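Local atomic coordinates of bifunctional endomannanase/endoglucanase (Caldanaerobius polysaccharolyticus, PDB entry 3W0K), a protein that hydrolyses internal linkages of mannan and cellulose-type beta-glucan chains, as a glycoside hydrolase of family 5. Residues Met79-Ile91 and Leu101-Trp115. Residues are numbered along the deposited sequence; the frame is centred on the assembly and turned at random.
Sequences MCLNLHRAPGYCI and LWLDKRAQDGFVYQW
Trp102 turns the NE1–CZ2 edge of its indole onto a face of the Tyr89 ring. With centroids 4.9 Å apart and planes at 67°, the pair is edge-to-face; Trp102 NE1 lies 3.4 Å from Tyr89 CD1. Ile91 N sits over the opposite face of Tyr89, so neighbours on both faces limit the ring's rotation, while a hydrogen bond from the phenol OH to Glu137 O holds its far end. The Phe111 ring has Leu101 CD2 over one face and Trp115 CD1 over the other, while Ala86 CB meets its edge, 3.8 Å from Phe111 CD1. At the edge of Trp115, CH2 approaches Leu81 O at 3.5 Å. In Leu83, CG stands anti to the carbonyl carbon, which places CG and CD1 alongside the NE1–CZ2 side of this indole, with Leu83 CG 3.6 Å from Trp115 CZ2; the indole NE1 is hydrogen-bonded to Leu134 O. Pro87 lies against the helix backbone, its CB 3.8 Å from Ala107 O. Beside it, Leu101 N donates to Gly88 O over 2.9 Å; the bond is nearly straight at hydrogen (174°), although the donor stands above the carbonyl plane. Pro87 and Gly88 are the central residues of a type II turn. Strand 79-83 and helix 105-115 run nearly antiparallel, 163° apart, with axes 11.1 Å from each other at closest approach: the third beta-alpha unit of a (beta/alpha)8 TIM barrel, in which the strand-to-helix loop packs back on its own helix.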
loop_
_atom_site.group_PDB
_atom_site.type_symbol
_atom_site.label_atom_id
_atom_site.label_comp_id
_atom_site.label_asym_id
_atom_site.label_seq_id
_atom_site.Cartn_x
_atom_site.Cartn_y
_atom_site.Cartn_z
ATOM N N MET A 79 10.023 -1.312 -7.945
ATOM C CA MET A 79 9.894 -1.512 -6.507
ATOM C C MET A 79 9.534 -0.212 -5.804
ATOM O O MET A 79 10.199 0.812 -5.981
ATOM C CB MET A 79 11.186 -2.067 -5.905
ATOM C CG MET A 79 11.050 -2.412 -4.422
ATOM S SD MET A 79 12.546 -3.099 -3.692
ATOM C CE MET A 79 13.044 -1.766 -2.613
ATOM N N CYS A 80 8.460 -0.256 -5.026
ATOM C CA CYS A 80 8.022 0.904 -4.268
ATOM C C CYS A 80 8.280 0.623 -2.793
ATOM O O CYS A 80 7.615 -0.222 -2.186
ATOM C CB CYS A 80 6.536 1.171 -4.506
ATOM S SG CYS A 80 5.906 2.573 -3.561
ATOM N N LEU A 81 9.278 1.305 -2.235
ATOM C CA LEU A 81 9.649 1.142 -0.830
ATOM C C LEU A 81 8.766 2.025 0.040
ATOM O O LEU A 81 8.685 3.233 -0.174
ATOM C CB LEU A 81 11.122 1.516 -0.626
ATOM C CG LEU A 81 11.664 1.456 0.804
ATOM C CD1 LEU A 81 11.629 0.031 1.334
ATOM C CD2 LEU A 81 13.090 2.003 0.829
ATOM N N ASN A 82 8.131 1.420 1.040
ATOM C CA ASN A 82 7.234 2.145 1.934
ATOM C C ASN A 82 7.562 1.959 3.409
ATOM O O ASN A 82 7.912 0.860 3.836
ATOM C CB ASN A 82 5.788 1.671 1.693
ATOM C CG ASN A 82 4.830 2.102 2.801
ATOM O OD1 ASN A 82 4.359 1.279 3.588
ATOM N ND2 ASN A 82 4.554 3.399 2.874
ATOM N N LEU A 83 7.482 3.039 4.185
ATOM C CA LEU A 83 7.674 2.912 5.625
ATOM C C LEU A 83 6.262 2.657 6.153
ATOM O O LEU A 83 5.409 3.549 6.118
ATOM C CB LEU A 83 8.253 4.185 6.256
ATOM C CG LEU A 83 9.744 4.466 6.063
ATOM C CD1 LEU A 83 10.149 5.645 6.945
ATOM C CD2 LEU A 83 10.566 3.240 6.432
ATOM N N HIS A 84 5.990 1.409 6.528
ATOM C CA HIS A 84 4.677 1.032 7.046
ATOM C C HIS A 84 4.581 1.463 8.502
ATOM O O HIS A 84 3.557 2.003 8.938
ATOM C CB HIS A 84 4.448 -0.467 6.909
ATOM C CG HIS A 84 3.030 -0.866 7.150
ATOM N ND1 HIS A 84 2.571 -1.258 8.388
ATOM C CD2 HIS A 84 1.954 -0.876 6.328
ATOM C CE1 HIS A 84 1.271 -1.487 8.320
ATOM N NE2 HIS A 84 0.874 -1.262 7.080
ATOM N N ARG A 85 5.604 1.105 9.268
ATOM C CA ARG A 85 5.719 1.553 10.647
ATOM C C ARG A 85 6.916 2.482 10.507
ATOM O O ARG A 85 8.006 2.056 10.104
ATOM C CB ARG A 85 6.024 0.430 11.644
ATOM C CG ARG A 85 6.249 0.980 13.066
ATOM C CD ARG A 85 6.348 -0.105 14.129
ATOM N NE ARG A 85 5.072 -0.784 14.342
ATOM C CZ ARG A 85 4.100 -0.354 15.141
ATOM N NH1 ARG A 85 4.233 0.776 15.830
ATOM N NH2 ARG A 85 2.978 -1.058 15.243
ATOM N N ALA A 86 6.653 3.767 10.695
ATOM C CA ALA A 86 7.666 4.809 10.592
ATOM C C ALA A 86 7.892 5.398 11.973
ATOM O O ALA A 86 7.117 5.137 12.892
ATOM C CB ALA A 86 7.171 5.903 9.639
ATOM N N PRO A 87 8.990 6.151 12.160
ATOM C CA PRO A 87 9.236 6.749 13.475
ATOM C C PRO A 87 8.016 7.551 13.925
ATOM O O PRO A 87 7.625 8.531 13.277
ATOM C CB PRO A 87 10.425 7.664 13.206
ATOM C CG PRO A 87 11.212 6.873 12.216
ATOM C CD PRO A 87 10.148 6.354 11.266
ATOM N N GLY A 88 7.382 7.091 14.998
ATOM C CA GLY A 88 6.217 7.775 15.525
ATOM C C GLY A 88 4.868 7.444 14.912
ATOM O O GLY A 88 3.887 8.123 15.216
ATOM N N TYR A 89 4.795 6.435 14.044
ATOM C CA TYR A 89 3.504 6.078 13.453
ATOM C C TYR A 89 3.370 4.767 12.701
ATOM O O TYR A 89 4.223 4.390 11.909
ATOM C CB TYR A 89 2.993 7.175 12.501
ATOM C CG TYR A 89 1.609 6.873 11.940
ATOM C CD1 TYR A 89 0.489 6.911 12.767
ATOM C CD2 TYR A 89 1.428 6.503 10.605
ATOM C CE1 TYR A 89 -0.777 6.587 12.286
ATOM C CE2 TYR A 89 0.160 6.172 10.112
ATOM C CZ TYR A 89 -0.936 6.220 10.961
ATOM O OH TYR A 89 -2.200 5.920 10.500
ATOM N N CYS A 90 2.238 4.113 12.941
ATOM C CA CYS A 90 1.829 2.906 12.230
ATOM C C CYS A 90 0.323 2.874 12.420
ATOM O O CYS A 90 -0.170 3.114 13.524
ATOM C CB CYS A 90 2.456 1.618 12.767
ATOM S SG CYS A 90 2.006 0.167 11.731
ATOM N N ILE A 91 -0.416 2.628 11.343
ATOM C CA ILE A 91 -1.870 2.588 11.448
ATOM C C ILE A 91 -2.306 1.436 12.356
ATOM O O ILE A 91 -3.356 1.503 12.996
ATOM C CB ILE A 91 -2.541 2.517 10.061
ATOM C CG1 ILE A 91 -4.052 2.736 10.205
ATOM C CG2 ILE A 91 -2.224 1.194 9.381
ATOM C CD1 ILE A 91 -4.736 3.163 8.926
ATOM N N LEU A 101 4.468 10.963 15.263
ATOM C CA LEU A 101 5.013 11.567 14.055
ATOM C C LEU A 101 4.320 12.850 13.609
ATOM O O LEU A 101 4.959 13.758 13.087
ATOM C CB LEU A 101 4.945 10.552 12.909
ATOM C CG LEU A 101 5.432 11.007 11.531
ATOM C CD1 LEU A 101 6.905 11.401 11.618
ATOM C CD2 LEU A 101 5.249 9.891 10.511
ATOM N N TRP A 102 3.018 12.938 13.847
ATOM C CA TRP A 102 2.267 14.095 13.394
ATOM C C TRP A 102 2.507 15.393 14.137
ATOM O O TRP A 102 2.241 16.458 13.595
ATOM C CB TRP A 102 0.777 13.750 13.321
ATOM C CG TRP A 102 0.590 12.450 12.611
ATOM C CD1 TRP A 102 0.160 11.275 13.153
ATOM C CD2 TRP A 102 0.983 12.151 11.265
ATOM N NE1 TRP A 102 0.281 10.259 12.239
ATOM C CE2 TRP A 102 0.782 10.767 11.070
ATOM C CE3 TRP A 102 1.494 12.916 10.209
ATOM C CZ2 TRP A 102 1.077 10.129 9.860
ATOM C CZ3 TRP A 102 1.788 12.281 9.005
ATOM C CH2 TRP A 102 1.579 10.902 8.842
ATOM N N LEU A 103 3.087 15.309 15.333
ATOM C CA LEU A 103 3.340 16.504 16.134
ATOM C C LEU A 103 4.735 16.630 16.729
ATOM O O LEU A 103 5.192 17.741 16.991
ATOM C CB LEU A 103 2.337 16.584 17.286
ATOM C CG LEU A 103 0.855 16.717 16.951
ATOM C CD1 LEU A 103 0.065 16.706 18.243
ATOM C CD2 LEU A 103 0.600 18.002 16.170
ATOM N N ASP A 104 5.394 15.503 16.977
ATOM C CA ASP A 104 6.714 15.522 17.607
ATOM C C ASP A 104 7.890 15.778 16.682
ATOM O O ASP A 104 8.169 14.986 15.777
ATOM C CB ASP A 104 6.953 14.222 18.382
ATOM C CG ASP A 104 5.907 13.976 19.451
ATOM O OD1 ASP A 104 5.234 14.939 19.878
ATOM O OD2 ASP A 104 5.765 12.814 19.872
ATOM N N LYS A 105 8.626 16.848 16.974
ATOM C CA LYS A 105 9.794 17.223 16.185
ATOM C C LYS A 105 10.833 16.102 16.151
ATOM O O LYS A 105 11.414 15.833 15.101
ATOM C CB LYS A 105 10.428 18.498 16.749
ATOM C CG LYS A 105 11.672 18.970 15.999
ATOM C CD LYS A 105 12.298 20.175 16.691
ATOM C CE LYS A 105 13.550 20.659 15.971
ATOM N NZ LYS A 105 14.676 19.685 16.038
ATOM N N ARG A 106 11.054 15.442 17.287
ATOM C CA ARG A 106 12.035 14.361 17.347
ATOM C C ARG A 106 11.688 13.198 16.413
ATOM O O ARG A 106 12.577 12.610 15.789
ATOM C CB ARG A 106 12.241 13.879 18.792
ATOM C CG ARG A 106 11.005 13.285 19.450
ATOM C CD ARG A 106 11.221 13.061 20.942
ATOM N NE ARG A 106 10.082 12.384 21.559
ATOM C CZ ARG A 106 8.989 12.992 22.023
ATOM N NH1 ARG A 106 8.866 14.315 21.955
ATOM N NH2 ARG A 106 7.999 12.264 22.537
ATOM N N ALA A 107 10.398 12.894 16.285
ATOM C CA ALA A 107 9.959 11.809 15.407
ATOM C C ALA A 107 10.033 12.260 13.956
ATOM O O ALA A 107 10.405 11.483 13.074
ATOM C CB ALA A 107 8.542 11.376 15.761
ATOM N N GLN A 108 9.677 13.519 13.717
ATOM C CA GLN A 108 9.718 14.077 12.375
ATOM C C GLN A 108 11.156 14.127 11.886
ATOM O O GLN A 108 11.425 13.810 10.731
ATOM C CB GLN A 108 9.067 15.459 12.355
ATOM C CG GLN A 108 7.565 15.373 12.585
ATOM C CD GLN A 108 6.916 16.706 12.882
ATOM O OE1 GLN A 108 7.583 17.743 12.944
ATOM N NE2 GLN A 108 5.606 16.681 13.099
ATOM N N ASP A 109 12.080 14.486 12.778
ATOM C CA ASP A 109 13.494 14.533 12.411
ATOM C C ASP A 109 13.993 13.127 12.079
ATOM O O ASP A 109 14.759 12.943 11.132
ATOM C CB ASP A 109 14.338 15.130 13.544
ATOM C CG ASP A 109 14.155 16.634 13.692
ATOM O OD1 ASP A 109 13.549 17.273 12.806
ATOM O OD2 ASP A 109 14.635 17.183 14.708
ATOM N N GLY A 110 13.552 12.142 12.862
ATOM C CA GLY A 110 13.949 10.762 12.632
ATOM C C GLY A 110 13.395 10.240 11.318
ATOM O O GLY A 110 14.081 9.533 10.584
ATOM N N PHE A 111 12.151 10.613 11.028
ATOM C CA PHE A 111 11.447 10.221 9.808
ATOM C C PHE A 111 12.159 10.784 8.581
ATOM O O PHE A 111 12.439 10.055 7.628
ATOM C CB PHE A 111 10.010 10.752 9.878
ATOM C CG PHE A 111 9.179 10.464 8.657
ATOM C CD1 PHE A 111 8.724 9.177 8.396
ATOM C CD2 PHE A 111 8.795 11.496 7.803
ATOM C CE1 PHE A 111 7.896 8.923 7.307
ATOM C CE2 PHE A 111 7.964 11.249 6.708
ATOM C CZ PHE A 111 7.513 9.961 6.461
ATOM N N VAL A 112 12.434 12.086 8.604
ATOM C CA VAL A 112 13.122 12.744 7.498
ATOM C C VAL A 112 14.514 12.135 7.305
ATOM O O VAL A 112 14.934 11.887 6.173
ATOM C CB VAL A 112 13.207 14.277 7.728
ATOM C CG1 VAL A 112 14.085 14.941 6.661
ATOM C CG2 VAL A 112 11.810 14.877 7.696
ATOM N N TYR A 113 15.201 11.854 8.410
ATOM C CA TYR A 113 16.535 11.259 8.361
ATOM C C TYR A 113 16.506 9.889 7.681
ATOM O O TYR A 113 17.389 9.579 6.879
ATOM C CB TYR A 113 17.119 11.148 9.774
ATOM C CG TYR A 113 18.391 10.333 9.870
ATOM C CD1 TYR A 113 19.598 10.819 9.370
ATOM C CD2 TYR A 113 18.384 9.071 10.465
ATOM C CE1 TYR A 113 20.768 10.065 9.460
ATOM C CE2 TYR A 113 19.544 8.314 10.559
ATOM C CZ TYR A 113 20.730 8.813 10.055
ATOM O OH TYR A 113 21.872 8.050 10.137
ATOM N N GLN A 114 15.486 9.084 7.989
ATOM C CA GLN A 114 15.332 7.752 7.394
ATOM C C GLN A 114 15.248 7.883 5.881
ATOM O O GLN A 114 15.930 7.169 5.144
ATOM C CB GLN A 114 14.034 7.081 7.859
ATOM C CG GLN A 114 13.826 6.994 9.353
ATOM C CD GLN A 114 14.721 5.982 10.015
ATOM O OE1 GLN A 114 15.644 6.338 10.743
ATOM N NE2 GLN A 114 14.441 4.708 9.785
ATOM N N TRP A 115 14.382 8.785 5.427
ATOM C CA TRP A 115 14.195 9.001 4.002
ATOM C C TRP A 115 15.423 9.576 3.316
ATOM O O TRP A 115 15.690 9.258 2.160
ATOM C CB TRP A 115 12.935 9.828 3.738
ATOM C CG TRP A 115 11.709 8.963 3.773
ATOM C CD1 TRP A 115 10.618 9.105 4.584
ATOM C CD2 TRP A 115 11.473 7.785 2.985
ATOM N NE1 TRP A 115 9.720 8.086 4.353
ATOM C CE2 TRP A 115 10.221 7.263 3.377
ATOM C CE3 TRP A 115 12.204 7.118 1.990
ATOM C CZ2 TRP A 115 9.678 6.103 2.807
ATOM C CZ3 TRP A 115 11.667 5.963 1.425
ATOM C CH2 TRP A 115 10.414 5.469 1.836
#